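Local coordinates for protein fatty acid synthase 1, isoform A (Drosophila melanogaster, PDB 6FN6) that probably carries out NADPH-dependent reduction and dehydration of the growing acyl chain in fatty acid synthesis, this piece being the dehydratase, enoylreductase and ketoreductase region, at residues 22-27 against 31-36; 147-152 against 177-182; 35-40 against 67-72; 9-12 against 17-20; 188-193 against 249-254. All blocks are in the same frame, centred on the assembly; numbering follows the deposited sequence.

Contact 1: residues 22-27 against 31-36; sequences AGHTID and LFPATG
His24 and Leu31 meet first through their main chains: Leu31 N donates to His24 O over 3.2 Å, almost straight at 172°, as befits the short antiparallel strands 24-26 and 29-31. At His24 itself the chain makes an inverse gamma turn, with a weak bond from Thr25 N to Gly23 O. After Leu31 the second segment leaves the hairpin, and Pro33 takes the N-cap position of helix 34-48. The imidazole lies over this departing chain with CG anti to the backbone N (chi1 -170°). Its ND1 donates to Leu31 O at 2.6 Å; the bond is bent, and the oxygen sits somewhat out of the ring plane. Leu31 is thus held at both N and O by one residue. The predicted proton acceptor of the dehydratase, His24 begins the HxxxGxxxxP sequence of this family and Pro33 ends it, inside the N-terminal hotdog region. That spacing brings the proline onto the imidazole: Pro33 CB stands 3.8 Å from the centroid of the His24 ring, nearly on its normal, in a CH-pi contact. The opposite face has Ile26 CD1 above it, offset toward the rim, while Phe149 and the predicted proton donor Asp175 approach from the other hotdog region. Beyond the ring, Ile26 CB packs on Leu31 CD1 at 4.0 Å, the two side chains running at about a right angle.

Contact 2: residues 147-152 against 177-182; sequences GIFRGI and MLQFSI
Gln179 reaches out from helix 170-183 and points the N-H edge of its amide at the carbonyl of Phe149. Its CG is anti to the carbonyl carbon (chi1 -61°) and the chain is extended beyond it, which carries the amide well clear of the helix backbone. There NE2 donates to Phe149 O over 3.1 Å with an N-H...O angle of 156°. The oxygen lies close to the plane of the amide, and the donor lies in the carbonyl plane, on a lone pair; both flat groups therefore fix the rotation of the amide. The same nitrogen is near the plane of the Phe149 ring, at its edge. Outside the segments NE2 also bonds to Asp175 OD2, and OE1 to Tyr135 OH, a hydroxyl that in turn meets Ile152 N. Ile152 crosses the Gln179 chain obliquely, its CD1 doing the touching: Ile152 CD1 is 3.6 Å from Gln179 OE1 and 3.7 Å from Gln179 CB, so it meets both ends of the chain. That methyl also approaches the next residue of the helix, with Ile152 CD1 4.5 Å from Phe180 CB. Replacing Gln179 by an alanine would probably leave Phe149 O without its side-chain donor, with just the weak bond from Gly151 N remaining, and let the Asp175 carboxylate turn more freely, besides opening a gap beside Ile152. Asp175, the predicted proton donor, and Gln179 are one helical turn apart and match the DxxxQ sequence of synthase dehydratases; Phe149 closes the GYxYGxxF sequence of the same domains, at the predicted dehydratase site.

Contact 3: residues 35-40 against 67-72; sequences TGYMTL and RATILN
Tyr37 and Thr69 carry the whole approach of these segments, whose nearest CA atoms, those of the same two residues, are still 10.2 Å apart. Along 67-72, Arg67 comes first and turns back on its own chain: NH1 makes a weak bond to Ala68 O, while NH2 pairs with Glu94 and NE bonds to Ser97, so the guanidinium is engaged by other partners than the helix. At Thr69 the side chain points toward helix 34-48 and the phenol end of Tyr37, although the exact place of its OG1 is doubtful. The methyl stands farther off, Thr69 CG2 lying 3.9 Å from Tyr37 OH. The main chain of Thr69 bonds to Phe32, and that of Leu71 to Ile30, which ties the segment to strand 29-31 of the small antiparallel sheet. The Tyr37 ring also packs edge-to-face with Phe32 and meets Phe79. As modelled, Tyr37 OH and Thr69 OG1 are 1.9 Å apart, too short to be real at a resolution of 2.70 Å; the model supports only that two buried polar side chains of the N-terminal hotdog region face each other, and leaves the type of bond undecided.

Contact 4: residues 9-12 against 17-20; sequences VEVD and DDAF
Asp18 meets Val11 and Asp12 by reaching back over the turn from the loop to the end of strand 7-12, where the CA atoms of Asp12 and Asp18 are 6.1 Å apart. The side chain leaves toward the strand, and Asp18 CB already lies 3.4 Å from Asp12 O. With CG anti to the carbonyl carbon (chi1 -62°) the chain points across the strand, at about a right angle to the Val11 side chain, and Asp18 CG comes to 4.0 Å from Val11 CB. At the tip OD2 does the polar work: Asp12 N donates to Asp18 OD2 over 3.3 Å at 151°, a rather long bond that meets the oxygen on its anti side, 33° out of the carboxylate plane. OD2 rests on the valine as well, with Asp18 OD2 3.4 Å from Val11 CA and 3.7 Å from Val11 CB. The carboxylate of Asp12 points elsewhere, its OD1 bonding to Ser14 N in the linking turn, and its charged oxygen is well away from that of Asp18. With Asp18 replaced by an alanine, Asp12 N is likely to lose its acceptor and the loop its polar tie to the strand end. Val9 and Val11 bond through their main chains to strand 76-83, so the N-H of Asp12 points the other way; strand 7-12 is outermost of its strands in this chain, and a loop carboxylate here takes up an edge N-H of the N-terminal hotdog region, just ahead of the chain that leads to His24.

Contact 5: residues 188-193 against 249-254; sequences RELYLP and AQRRPG
Leu190 and Ala249 carry on the pairing of two strands of the C-terminal hotdog region, 191-201 and 239-248, past the point where the second has ended. Ala249 N donates to Leu190 O over 3.1 Å, nearly straight at 169°, and the main chains of Leu192 and Asn247 bond next along, so the chain leaves strand 239-248 still paired with its neighbour. Tyr191, between the two leucines, turns away, and its carbonyl oxygen is taken by Tyr143 OH. Arg251 brings its aliphatic part, not its charge, to this contact: bent at chi2 and chi3, it lays CD 3.5 Å from Leu190 CD2 and 3.8 Å from Leu190 CB. The guanidinium finds its main partner elsewhere, NE forming a salt bridge with Asp27 OD2, and that same oxygen accepts from Arg252 N, so one carboxylate ties the loop to the turn after strand 24-26. Glu189 probably adds at most a weak attraction, because Glu189 OE2 is 4.5 Å from Arg251 NH1, beyond a salt bridge. On the apolar side Leu190 CD2 is 4.3 Å from Ala249 CB, and the Ala249 methyl also receives Leu192, whose CD1 lies 3.6 Å from Ala249 CB.

How the contacts relate
From the N terminus, contact 4 closes the short loop after strand 7-12, and contact 1 then closes the tight hairpin that holds His24. Contact 3 begins on Thr35 and Gly36, where contact 1 ends, and spans the helix and strand that follow; contacts 2 and 5 come later, in series. None nests inside or crosses another. Contacts 1, 3 and 4 belong to the N-terminal hotdog region, 2 and 5 to the C-terminal one. Contact 1 joins them: Thr35 packs on Leu178 of contact 2, while Ile26 packs on Leu190 of contact 5. Phe20 of contact 4 also reaches Ile148 and Phe149 of contact 2.

Contact 1: residues 22-27 against 31-36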
# COMPACT_ATOMS: atom_id res chain seq x y z
N ALA A 22 37.33 -4.15 -5.09
CA ALA A 22 37.86 -2.87 -5.53
C ALA A 22 37.55 -2.64 -7.01
O ALA A 22 37.51 -1.50 -7.48
CB ALA A 22 39.35 -2.79 -5.28
N GLY A 23 37.34 -3.73 -7.74
CA GLY A 23 37.03 -3.65 -9.16
C GLY A 23 35.71 -2.97 -9.45
O GLY A 23 35.51 -2.44 -10.54
N HIS A 24 34.80 -3.01 -8.48
CA HIS A 24 33.48 -2.40 -8.65
C HIS A 24 33.53 -0.92 -8.28
O HIS A 24 32.85 -0.47 -7.36
CB HIS A 24 32.45 -3.13 -7.80
CG HIS A 24 31.03 -2.72 -8.07
ND1 HIS A 24 30.35 -1.81 -7.28
CD2 HIS A 24 30.17 -3.08 -9.05
CE1 HIS A 24 29.14 -1.64 -7.77
NE2 HIS A 24 29.00 -2.40 -8.84
N THR A 25 34.33 -0.16 -9.02
CA THR A 25 34.48 1.28 -8.79
C THR A 25 33.45 2.05 -9.61
O THR A 25 33.31 1.84 -10.81
CB THR A 25 35.90 1.76 -9.15
OG1 THR A 25 36.86 1.07 -8.33
CG2 THR A 25 36.06 3.26 -8.94
N ILE A 26 32.72 2.94 -8.94
CA ILE A 26 31.68 3.72 -9.59
C ILE A 26 31.93 5.20 -9.34
O ILE A 26 31.93 5.65 -8.19
CB ILE A 26 30.27 3.33 -9.10
CG1 ILE A 26 30.04 1.82 -9.22
CG2 ILE A 26 29.20 4.10 -9.86
CD1 ILE A 26 30.00 1.30 -10.64
N ASP A 27 32.12 5.95 -10.41
CA ASP A 27 32.30 7.40 -10.32
C ASP A 27 33.43 7.75 -9.35
O ASP A 27 33.29 8.64 -8.52
CB ASP A 27 31.00 8.06 -9.87
CG ASP A 27 30.98 9.56 -10.13
OD1 ASP A 27 31.92 10.06 -10.77
OD2 ASP A 27 30.01 10.22 -9.70
N LEU A 31 32.19 0.94 -4.58
CA LEU A 31 30.85 0.68 -4.06
C LEU A 31 30.63 -0.80 -3.84
O LEU A 31 30.92 -1.61 -4.72
CB LEU A 31 29.78 1.21 -5.03
CG LEU A 31 29.32 2.64 -4.81
CD1 LEU A 31 30.45 3.60 -5.13
CD2 LEU A 31 28.10 2.93 -5.67
N PHE A 32 30.11 -1.16 -2.67
CA PHE A 32 29.77 -2.55 -2.43
C PHE A 32 28.63 -2.90 -3.37
O PHE A 32 27.56 -2.29 -3.30
CB PHE A 32 29.36 -2.81 -0.98
CG PHE A 32 29.37 -4.26 -0.62
CD1 PHE A 32 30.57 -4.93 -0.43
CD2 PHE A 32 28.19 -4.97 -0.49
CE1 PHE A 32 30.59 -6.27 -0.11
CE2 PHE A 32 28.20 -6.31 -0.17
CZ PHE A 32 29.40 -6.97 0.02
N PRO A 33 28.84 -3.89 -4.26
CA PRO A 33 27.85 -4.14 -5.30
C PRO A 33 26.52 -4.65 -4.75
O PRO A 33 26.49 -5.37 -3.76
CB PRO A 33 28.52 -5.21 -6.16
CG PRO A 33 29.44 -5.91 -5.23
CD PRO A 33 29.95 -4.86 -4.30
N ALA A 34 25.44 -4.26 -5.42
CA ALA A 34 24.11 -4.75 -5.09
C ALA A 34 24.13 -6.28 -5.05
O ALA A 34 23.53 -6.90 -4.17
CB ALA A 34 23.10 -4.25 -6.09
N THR A 35 24.82 -6.87 -6.02
CA THR A 35 24.94 -8.31 -6.12
C THR A 35 25.79 -8.88 -4.99
O THR A 35 25.71 -10.07 -4.68
CB THR A 35 25.56 -8.72 -7.47
OG1 THR A 35 26.89 -8.19 -7.55
CG2 THR A 35 24.73 -8.17 -8.62
N GLY A 36 26.60 -8.03 -4.38
CA GLY A 36 27.36 -8.42 -3.21
C GLY A 36 26.42 -8.75 -2.07
O GLY A 36 26.56 -9.77 -1.40

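Contact 2: residues 147-152 against 177-182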
# COMPACT_ATOMS: atom_id res chain seq x y z
N GLY A 147 39.30 -5.28 -13.08
CA GLY A 147 39.48 -6.67 -12.70
C GLY A 147 38.39 -7.59 -13.22
O GLY A 147 37.97 -7.48 -14.37
N ILE A 148 37.94 -8.50 -12.37
CA ILE A 148 36.99 -9.53 -12.78
C ILE A 148 35.60 -8.94 -13.04
O ILE A 148 34.74 -9.59 -13.62
CB ILE A 148 36.92 -10.66 -11.74
CG1 ILE A 148 36.44 -10.13 -10.39
CG2 ILE A 148 38.29 -11.33 -11.61
CD1 ILE A 148 36.16 -11.22 -9.37
N PHE A 149 35.39 -7.70 -12.60
CA PHE A 149 34.12 -7.02 -12.87
C PHE A 149 34.05 -6.58 -14.33
O PHE A 149 33.00 -6.12 -14.79
CB PHE A 149 33.94 -5.82 -11.94
CG PHE A 149 33.44 -6.18 -10.57
CD1 PHE A 149 32.08 -6.23 -10.30
CD2 PHE A 149 34.33 -6.47 -9.55
CE1 PHE A 149 31.62 -6.56 -9.05
CE2 PHE A 149 33.87 -6.80 -8.29
CZ PHE A 149 32.51 -6.85 -8.04
N ARG A 150 35.15 -6.71 -15.05
CA ARG A 150 35.14 -6.50 -16.49
C ARG A 150 34.83 -7.83 -17.17
O ARG A 150 35.62 -8.33 -17.97
CB ARG A 150 36.48 -5.93 -16.97
CG ARG A 150 36.61 -4.42 -16.81
CD ARG A 150 38.00 -3.93 -17.16
NE ARG A 150 38.33 -4.12 -18.56
CZ ARG A 150 38.31 -3.16 -19.49
NH1 ARG A 150 37.95 -1.92 -19.18
NH2 ARG A 150 38.63 -3.45 -20.74
N GLY A 151 33.66 -8.39 -16.86
CA GLY A 151 33.32 -9.74 -17.25
C GLY A 151 32.46 -9.88 -18.49
O GLY A 151 32.15 -11.00 -18.91
N ILE A 152 32.04 -8.76 -19.07
CA ILE A 152 31.32 -8.80 -20.34
C ILE A 152 32.31 -9.00 -21.47
O ILE A 152 33.00 -8.06 -21.88
CB ILE A 152 30.49 -7.52 -20.56
CG1 ILE A 152 29.46 -7.36 -19.43
CG2 ILE A 152 29.79 -7.57 -21.91
CD1 ILE A 152 28.70 -6.04 -19.46
N MET A 177 25.71 -9.09 -15.18
CA MET A 177 24.33 -9.20 -15.67
C MET A 177 23.61 -7.86 -15.54
O MET A 177 22.82 -7.48 -16.40
CB MET A 177 23.56 -10.28 -14.92
CG MET A 177 24.13 -11.69 -15.08
SD MET A 177 23.17 -12.95 -14.22
CE MET A 177 21.61 -12.84 -15.09
N LEU A 178 23.89 -7.14 -14.46
CA LEU A 178 23.31 -5.81 -14.26
C LEU A 178 23.95 -4.80 -15.20
O LEU A 178 23.28 -3.91 -15.73
CB LEU A 178 23.46 -5.35 -12.81
CG LEU A 178 22.94 -6.29 -11.72
CD1 LEU A 178 22.98 -5.60 -10.37
CD2 LEU A 178 21.53 -6.77 -12.04
N GLN A 179 25.26 -4.92 -15.38
CA GLN A 179 25.98 -4.08 -16.33
C GLN A 179 25.34 -4.23 -17.70
O GLN A 179 25.11 -3.25 -18.41
CB GLN A 179 27.46 -4.45 -16.39
CG GLN A 179 28.21 -4.29 -15.08
CD GLN A 179 29.65 -4.72 -15.20
OE1 GLN A 179 30.13 -5.03 -16.30
NE2 GLN A 179 30.36 -4.75 -14.08
N PHE A 180 25.07 -5.48 -18.07
CA PHE A 180 24.54 -5.79 -19.38
C PHE A 180 23.18 -5.14 -19.62
O PHE A 180 22.89 -4.67 -20.72
CB PHE A 180 24.43 -7.30 -19.57
CG PHE A 180 23.98 -7.70 -20.94
CD1 PHE A 180 24.88 -7.77 -21.98
CD2 PHE A 180 22.65 -8.01 -21.18
CE1 PHE A 180 24.47 -8.13 -23.25
CE2 PHE A 180 22.23 -8.37 -22.43
CZ PHE A 180 23.14 -8.43 -23.47
N SER A 181 22.35 -5.12 -18.58
CA SER A 181 21.03 -4.51 -18.66
C SER A 181 21.13 -2.99 -18.81
O SER A 181 20.29 -2.36 -19.44
CB SER A 181 20.21 -4.86 -17.42
OG SER A 181 18.89 -4.35 -17.52
N ILE A 182 22.18 -2.42 -18.23
CA ILE A 182 22.37 -0.98 -18.26
C ILE A 182 22.81 -0.54 -19.66
O ILE A 182 22.55 0.59 -20.07
CB ILE A 182 23.38 -0.54 -17.18
CG1 ILE A 182 22.76 -0.70 -15.79
CG2 ILE A 182 23.81 0.91 -17.39
CD1 ILE A 182 23.76 -0.64 -14.65

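Contact 3: residues 35-40 against 67-72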
# COMPACT_ATOMS: atom_id res chain seq x y z
N THR A 35 24.82 -6.87 -6.02
CA THR A 35 24.94 -8.31 -6.12
C THR A 35 25.79 -8.88 -4.99
O THR A 35 25.71 -10.07 -4.68
CB THR A 35 25.56 -8.72 -7.47
OG1 THR A 35 26.89 -8.19 -7.55
CG2 THR A 35 24.73 -8.17 -8.62
N GLY A 36 26.60 -8.03 -4.38
CA GLY A 36 27.36 -8.42 -3.21
C GLY A 36 26.42 -8.75 -2.07
O GLY A 36 26.56 -9.77 -1.40
N TYR A 37 25.45 -7.86 -1.85
CA TYR A 37 24.44 -8.06 -0.82
C TYR A 37 23.66 -9.34 -1.04
O TYR A 37 23.46 -10.13 -0.12
CB TYR A 37 23.46 -6.89 -0.81
CG TYR A 37 24.04 -5.61 -0.27
CD1 TYR A 37 24.38 -5.48 1.06
CD2 TYR A 37 24.23 -4.52 -1.11
CE1 TYR A 37 24.91 -4.30 1.55
CE2 TYR A 37 24.74 -3.34 -0.64
CZ TYR A 37 25.08 -3.23 0.69
OH TYR A 37 25.59 -2.04 1.13
N MET A 38 23.23 -9.55 -2.28
CA MET A 38 22.44 -10.72 -2.63
C MET A 38 23.21 -11.98 -2.29
O MET A 38 22.65 -12.94 -1.76
CB MET A 38 22.08 -10.69 -4.12
CG MET A 38 21.29 -9.45 -4.53
SD MET A 38 21.08 -9.28 -6.32
CE MET A 38 20.34 -10.85 -6.73
N THR A 39 24.51 -11.98 -2.58
CA THR A 39 25.36 -13.12 -2.29
C THR A 39 25.45 -13.35 -0.78
O THR A 39 25.37 -14.48 -0.32
CB THR A 39 26.78 -12.92 -2.87
OG1 THR A 39 26.69 -12.80 -4.29
CG2 THR A 39 27.68 -14.10 -2.52
N LEU A 40 25.64 -12.27 -0.02
CA LEU A 40 25.71 -12.36 1.44
C LEU A 40 24.42 -12.94 2.01
O LEU A 40 24.45 -13.82 2.87
CB LEU A 40 25.98 -10.99 2.06
CG LEU A 40 27.34 -10.35 1.80
CD1 LEU A 40 27.47 -9.06 2.59
CD2 LEU A 40 28.49 -11.30 2.14
N ARG A 67 20.40 2.27 -0.12
CA ARG A 67 21.48 3.23 -0.24
C ARG A 67 22.76 2.54 -0.68
O ARG A 67 22.90 1.32 -0.53
CB ARG A 67 21.71 3.97 1.09
CG ARG A 67 22.08 3.07 2.26
CD ARG A 67 22.52 3.91 3.46
NE ARG A 67 23.14 3.11 4.51
CZ ARG A 67 24.38 2.63 4.47
NH1 ARG A 67 25.14 2.85 3.41
NH2 ARG A 67 24.85 1.92 5.48
N ALA A 68 23.70 3.32 -1.20
CA ALA A 68 24.98 2.78 -1.64
C ALA A 68 25.93 2.63 -0.47
O ALA A 68 25.87 3.41 0.49
CB ALA A 68 25.59 3.66 -2.72
N THR A 69 26.81 1.63 -0.54
CA THR A 69 27.84 1.44 0.47
C THR A 69 29.19 1.74 -0.15
O THR A 69 29.64 1.05 -1.06
CB THR A 69 27.86 0.00 1.04
OG1 THR A 69 26.54 -0.39 1.45
CG2 THR A 69 28.80 -0.09 2.23
N ILE A 70 29.82 2.79 0.36
CA ILE A 70 31.11 3.23 -0.15
C ILE A 70 32.19 2.61 0.72
O ILE A 70 32.07 2.58 1.94
CB ILE A 70 31.20 4.76 -0.17
CG1 ILE A 70 30.20 5.33 -1.17
CG2 ILE A 70 32.62 5.22 -0.50
CD1 ILE A 70 30.12 6.85 -1.20
N LEU A 71 33.24 2.10 0.08
CA LEU A 71 34.36 1.51 0.80
C LEU A 71 35.64 2.29 0.49
O LEU A 71 35.82 2.77 -0.63
CB LEU A 71 34.53 0.04 0.43
CG LEU A 71 33.26 -0.80 0.32
CD1 LEU A 71 33.59 -2.23 -0.09
CD2 LEU A 71 32.47 -0.80 1.63
N ASN A 72 36.51 2.40 1.48
CA ASN A 72 37.82 3.03 1.30
C ASN A 72 38.86 2.00 0.88
O ASN A 72 38.52 0.92 0.41
CB ASN A 72 38.24 3.75 2.58
CG ASN A 72 37.25 4.81 3.01
OD1 ASN A 72 36.74 4.79 4.13
ND2 ASN A 72 36.96 5.75 2.11

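Contact 4: residues 9-12 against 17-20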
# COMPACT_ATOMS: atom_id res chain seq x y z
N VAL A 9 28.67 -10.02 9.27
CA VAL A 9 29.62 -10.40 8.24
C VAL A 9 30.56 -9.23 7.99
O VAL A 9 30.11 -8.12 7.67
CB VAL A 9 28.92 -10.85 6.95
CG1 VAL A 9 29.94 -11.20 5.87
CG2 VAL A 9 28.02 -12.04 7.22
N GLU A 10 31.85 -9.48 8.13
CA GLU A 10 32.85 -8.44 7.97
C GLU A 10 33.64 -8.68 6.68
O GLU A 10 34.13 -9.78 6.45
CB GLU A 10 33.79 -8.42 9.18
CG GLU A 10 34.67 -7.19 9.29
CD GLU A 10 35.39 -7.11 10.63
OE1 GLU A 10 34.89 -7.69 11.61
OE2 GLU A 10 36.45 -6.45 10.70
N VAL A 11 33.75 -7.64 5.86
CA VAL A 11 34.55 -7.72 4.65
C VAL A 11 35.66 -6.68 4.70
O VAL A 11 35.42 -5.51 5.00
CB VAL A 11 33.68 -7.55 3.38
CG1 VAL A 11 32.61 -8.63 3.32
CG2 VAL A 11 33.05 -6.18 3.32
N ASP A 12 36.88 -7.13 4.42
CA ASP A 12 38.06 -6.28 4.46
C ASP A 12 38.83 -6.38 3.15
O ASP A 12 39.35 -7.44 2.81
CB ASP A 12 38.96 -6.66 5.64
CG ASP A 12 40.19 -5.78 5.75
OD1 ASP A 12 40.22 -4.71 5.11
OD2 ASP A 12 41.14 -6.16 6.47
N ASP A 17 40.49 -12.57 -0.16
CA ASP A 17 39.18 -13.06 -0.55
C ASP A 17 38.23 -11.92 -0.94
O ASP A 17 37.36 -12.10 -1.79
CB ASP A 17 38.56 -13.88 0.59
CG ASP A 17 39.28 -15.19 0.82
OD1 ASP A 17 39.24 -16.06 -0.08
OD2 ASP A 17 39.88 -15.36 1.89
N ASP A 18 38.40 -10.75 -0.32
CA ASP A 18 37.50 -9.62 -0.56
C ASP A 18 38.15 -8.55 -1.44
O ASP A 18 37.52 -7.56 -1.79
CB ASP A 18 37.06 -9.00 0.76
CG ASP A 18 36.27 -9.97 1.62
OD1 ASP A 18 35.47 -10.75 1.05
OD2 ASP A 18 36.45 -9.96 2.86
N ALA A 19 39.41 -8.78 -1.81
CA ALA A 19 40.19 -7.80 -2.56
C ALA A 19 39.53 -7.42 -3.89
O ALA A 19 39.58 -6.26 -4.30
CB ALA A 19 41.59 -8.32 -2.81
N PHE A 20 38.93 -8.40 -4.56
CA PHE A 20 38.32 -8.19 -5.87
C PHE A 20 37.29 -7.05 -5.88
O PHE A 20 37.06 -6.43 -6.92
CB PHE A 20 37.66 -9.48 -6.35
CG PHE A 20 36.36 -9.79 -5.66
CD1 PHE A 20 36.35 -10.39 -4.42
CD2 PHE A 20 35.15 -9.47 -6.25
CE1 PHE A 20 35.16 -10.68 -3.78
CE2 PHE A 20 33.95 -9.75 -5.62
CZ PHE A 20 33.96 -10.35 -4.38

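Contact 5: residues 188-193 against 249-254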
# COMPACT_ATOMS: atom_id res chain seq x y z
N ARG A 188 22.76 7.90 -21.76
CA ARG A 188 24.14 7.58 -21.40
C ARG A 188 24.56 8.27 -20.10
O ARG A 188 25.45 9.11 -20.10
CB ARG A 188 25.09 7.99 -22.52
CG ARG A 188 24.69 7.47 -23.89
CD ARG A 188 25.64 8.00 -24.96
NE ARG A 188 26.97 7.40 -24.88
CZ ARG A 188 28.03 7.85 -25.53
NH1 ARG A 188 27.93 8.91 -26.31
NH2 ARG A 188 29.20 7.24 -25.40
N GLU A 189 23.90 7.90 -19.01
CA GLU A 189 24.20 8.47 -17.71
C GLU A 189 24.40 7.37 -16.68
O GLU A 189 24.23 6.19 -16.98
CB GLU A 189 23.06 9.40 -17.27
CG GLU A 189 22.93 10.67 -18.10
CD GLU A 189 24.16 11.56 -18.03
OE1 GLU A 189 24.37 12.35 -18.97
OE2 GLU A 189 24.91 11.47 -17.03
N LEU A 190 24.78 7.75 -15.46
CA LEU A 190 25.07 6.78 -14.42
C LEU A 190 23.79 6.28 -13.76
O LEU A 190 23.03 7.06 -13.17
CB LEU A 190 26.01 7.39 -13.37
CG LEU A 190 26.48 6.46 -12.25
CD1 LEU A 190 27.28 5.30 -12.81
CD2 LEU A 190 27.29 7.22 -11.22
N TYR A 191 23.56 4.98 -13.87
CA TYR A 191 22.42 4.32 -13.23
C TYR A 191 22.90 3.34 -12.17
O TYR A 191 23.86 2.60 -12.39
CB TYR A 191 21.58 3.56 -14.25
CG TYR A 191 20.64 4.41 -15.08
CD1 TYR A 191 19.41 4.82 -14.57
CD2 TYR A 191 20.96 4.78 -16.38
CE1 TYR A 191 18.54 5.58 -15.32
CE2 TYR A 191 20.10 5.54 -17.14
CZ TYR A 191 18.89 5.94 -16.61
OH TYR A 191 18.03 6.71 -17.36
N LEU A 192 22.21 3.32 -11.03
CA LEU A 192 22.49 2.35 -9.97
C LEU A 192 21.22 1.57 -9.64
O LEU A 192 20.13 2.14 -9.63
CB LEU A 192 23.04 3.04 -8.72
CG LEU A 192 24.45 3.64 -8.83
CD1 LEU A 192 24.76 4.45 -7.59
CD2 LEU A 192 25.48 2.54 -9.01
N PRO A 193 21.35 0.26 -9.37
CA PRO A 193 20.16 -0.55 -9.07
C PRO A 193 19.35 -0.02 -7.90
O PRO A 193 19.92 0.39 -6.90
CB PRO A 193 20.75 -1.92 -8.73
CG PRO A 193 22.06 -1.97 -9.42
CD PRO A 193 22.58 -0.56 -9.38
N ALA A 249 21.84 8.24 -10.59
CA ALA A 249 22.59 8.59 -9.38
C ALA A 249 23.29 9.94 -9.50
O ALA A 249 23.51 10.44 -10.60
CB ALA A 249 23.61 7.50 -9.07
N GLN A 250 23.59 10.53 -8.35
CA GLN A 250 24.32 11.80 -8.28
C GLN A 250 25.78 11.62 -8.67
O GLN A 250 26.44 10.68 -8.23
CB GLN A 250 24.24 12.39 -6.88
CG GLN A 250 22.83 12.63 -6.36
CD GLN A 250 22.82 13.13 -4.93
OE1 GLN A 250 23.87 13.33 -4.32
NE2 GLN A 250 21.63 13.34 -4.38
N ARG A 251 26.28 12.53 -9.50
CA ARG A 251 27.69 12.51 -9.87
C ARG A 251 28.46 13.47 -8.97
O ARG A 251 28.04 14.61 -8.77
CB ARG A 251 27.88 12.89 -11.34
CG ARG A 251 27.21 11.94 -12.33
CD ARG A 251 27.84 10.55 -12.29
NE ARG A 251 29.25 10.57 -12.69
CZ ARG A 251 29.68 10.51 -13.95
NH1 ARG A 251 28.81 10.43 -14.95
NH2 ARG A 251 30.98 10.53 -14.21
N ARG A 252 29.58 13.01 -8.43
CA ARG A 252 30.38 13.82 -7.52
C ARG A 252 30.77 15.11 -8.22
O ARG A 252 30.99 15.12 -9.43
CB ARG A 252 31.63 13.07 -7.05
CG ARG A 252 31.37 11.71 -6.44
CD ARG A 252 32.67 10.94 -6.24
NE ARG A 252 33.50 11.54 -5.21
CZ ARG A 252 34.78 11.24 -5.00
NH1 ARG A 252 35.39 10.34 -5.76
NH2 ARG A 252 35.45 11.84 -4.03
N PRO A 253 30.85 16.22 -7.46
CA PRO A 253 31.27 17.45 -8.13
C PRO A 253 32.73 17.33 -8.55
O PRO A 253 33.63 17.65 -7.77
CB PRO A 253 31.07 18.52 -7.06
CG PRO A 253 31.24 17.79 -5.77
CD PRO A 253 30.71 16.39 -6.01
N GLY A 254 32.94 16.88 -9.78
CA GLY A 254 34.27 16.62 -10.31
C GLY A 254 35.24 17.76 -10.08
O GLY A 254 34.89 18.93 -10.23